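Local atomic coordinates of Yop proteins translocation protein H (Yersinia pestis, PDB entry 1Z21), a protein that may regulate assembly of the type III secretion injectisome by controlling secretion or polymerisation of the needle subunit, and contributes to pathogenesis. Residues A[16-21]-A[69-74]. Residues are numbered along the deposited sequence; the frame is centred on the assembly and turned at random.
Sequences QYYASN and FGKRWE
Lys71 reaches back along Tyr18 from its hydroxyl end, the two side chains running in opposite directions. From CB, the lysine starts with CG set between its own backbone N and carbonyl carbon (chi1 63°), which brings CG to 3.5 Å from Tyr18 OH. CD passes the same oxygen at 3.9 Å, and CE slides on over the phenol end to lie 4.2 Å from Tyr18 CZ. A bend at chi4 then leaves NZ above the ring face, 4.1 Å from the ring centroid and 25° off the normal, a cation-pi contact. A long, flexible ammonium-bearing chain suits this exposed place, since its methylenes pack while its charge meets the pi cloud. The pair joins the end of helix 6-19 to the beginning of helix 71-82 in the five-helix core domain of YopR, a domain resembling part of the secretion regulator YopN. Tyrosine suits the place because its flat ring offers a face to the ammonium group while its hydroxyl, at the far end, can share a water with the backbone: the water lies 2.9 Å from Tyr18 OH and donates to Lys71 O. Arg72 comes in at the ring's edge, with CG 3.4 Å from Tyr18 OH and NE near the ring plane; its guanidinium, tilted 34° to the ring, forms a salt bridge through NH1 with Glu11 and a cation-pi contact with Trp14, both on helix 6-19.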
# COMPACT_ATOMS: atom_id res chain seq x y z
N GLN A 16 14.64 -7.16 -6.05
CA GLN A 16 15.56 -6.03 -6.11
C GLN A 16 15.39 -5.12 -4.91
O GLN A 16 16.37 -4.57 -4.41
CB GLN A 16 15.40 -5.23 -7.41
CG GLN A 16 16.00 -5.89 -8.64
CD GLN A 16 17.48 -6.24 -8.49
OE1 GLN A 16 18.31 -5.35 -8.28
NE2 GLN A 16 17.80 -7.53 -8.59
N TYR A 17 14.16 -4.95 -4.43
CA TYR A 17 13.95 -4.10 -3.27
C TYR A 17 14.67 -4.66 -2.04
O TYR A 17 15.42 -3.95 -1.40
CB TYR A 17 12.46 -3.92 -2.96
CG TYR A 17 12.25 -3.17 -1.68
CD1 TYR A 17 12.49 -1.81 -1.60
CD2 TYR A 17 11.82 -3.83 -0.52
CE1 TYR A 17 12.32 -1.12 -0.40
CE2 TYR A 17 11.66 -3.15 0.67
CZ TYR A 17 11.91 -1.81 0.72
OH TYR A 17 11.73 -1.13 1.90
N TYR A 18 14.44 -5.93 -1.73
CA TYR A 18 14.95 -6.52 -0.48
C TYR A 18 16.46 -6.75 -0.51
O TYR A 18 17.11 -6.68 0.52
CB TYR A 18 14.24 -7.84 -0.16
CG TYR A 18 12.87 -7.65 0.45
CD1 TYR A 18 12.69 -6.87 1.58
CD2 TYR A 18 11.75 -8.26 -0.11
CE1 TYR A 18 11.42 -6.68 2.14
CE2 TYR A 18 10.48 -8.08 0.44
CZ TYR A 18 10.32 -7.29 1.56
OH TYR A 18 9.07 -7.13 2.10
N ALA A 19 17.00 -7.01 -1.69
CA ALA A 19 18.44 -7.16 -1.86
C ALA A 19 19.14 -5.83 -1.59
O ALA A 19 20.18 -5.80 -0.91
CB ALA A 19 18.76 -7.64 -3.27
N SER A 20 18.53 -4.75 -2.09
CA SER A 20 19.13 -3.43 -2.11
C SER A 20 19.55 -3.01 -0.72
O SER A 20 18.93 -3.36 0.26
CB SER A 20 18.18 -2.38 -2.71
OG SER A 20 17.05 -2.16 -1.88
N ASN A 21 20.63 -2.24 -0.67
CA ASN A 21 21.20 -1.74 0.57
C ASN A 21 21.94 -0.45 0.29
O ASN A 21 22.95 -0.48 -0.42
CB ASN A 21 22.18 -2.75 1.15
CG ASN A 21 22.85 -2.24 2.40
OD1 ASN A 21 24.07 -2.03 2.42
ND2 ASN A 21 22.07 -2.04 3.45
N PHE A 69 -0.18 -11.16 2.66
CA PHE A 69 -0.10 -10.52 3.96
C PHE A 69 1.30 -10.67 4.54
O PHE A 69 1.92 -11.73 4.42
CB PHE A 69 -1.12 -11.13 4.92
CG PHE A 69 -1.01 -10.62 6.32
CD1 PHE A 69 -1.76 -9.54 6.73
CD2 PHE A 69 -0.16 -11.23 7.23
CE1 PHE A 69 -1.67 -9.07 8.02
CE2 PHE A 69 -0.06 -10.75 8.53
CZ PHE A 69 -0.81 -9.67 8.92
N GLY A 70 1.78 -9.60 5.17
CA GLY A 70 3.06 -9.58 5.83
C GLY A 70 3.74 -8.22 5.77
O GLY A 70 3.11 -7.19 5.59
N LYS A 71 5.06 -8.24 5.93
CA LYS A 71 5.87 -7.02 5.94
C LYS A 71 5.80 -6.25 4.62
O LYS A 71 6.12 -5.07 4.59
CB LYS A 71 7.33 -7.34 6.29
CG LYS A 71 8.03 -8.24 5.28
CD LYS A 71 9.47 -8.60 5.69
CE LYS A 71 10.00 -9.78 4.89
NZ LYS A 71 11.44 -9.63 4.53
N ARG A 72 5.40 -6.91 3.53
CA ARG A 72 5.20 -6.20 2.25
C ARG A 72 4.10 -5.15 2.35
O ARG A 72 4.21 -4.06 1.78
CB ARG A 72 4.89 -7.17 1.11
CG ARG A 72 6.09 -7.96 0.70
CD ARG A 72 5.86 -9.01 -0.35
NE ARG A 72 7.07 -9.82 -0.47
CZ ARG A 72 7.32 -10.65 -1.45
NH1 ARG A 72 6.46 -10.82 -2.43
NH2 ARG A 72 8.46 -11.32 -1.45
N TRP A 73 3.04 -5.48 3.08
CA TRP A 73 1.95 -4.52 3.29
C TRP A 73 2.45 -3.23 3.96
O TRP A 73 2.06 -2.14 3.56
CB TRP A 73 0.83 -5.15 4.12
CG TRP A 73 -0.06 -6.09 3.37
CD1 TRP A 73 0.19 -6.68 2.17
CD2 TRP A 73 -1.34 -6.57 3.79
NE1 TRP A 73 -0.86 -7.49 1.81
CE2 TRP A 73 -1.82 -7.43 2.78
CE3 TRP A 73 -2.15 -6.33 4.91
CZ2 TRP A 73 -3.06 -8.07 2.87
CZ3 TRP A 73 -3.38 -6.97 4.99
CH2 TRP A 73 -3.82 -7.82 3.98
N GLU A 74 3.31 -3.37 4.96
CA GLU A 74 3.82 -2.22 5.71
C GLU A 74 4.65 -1.31 4.81
O GLU A 74 4.46 -0.11 4.81
CB GLU A 74 4.66 -2.69 6.89
CG GLU A 74 3.83 -3.34 7.99
CD GLU A 74 4.67 -4.12 8.99
OE1 GLU A 74 5.88 -4.31 8.76
OE2 GLU A 74 4.09 -4.55 10.00
O HOH W 1 9.03 -4.78 3.87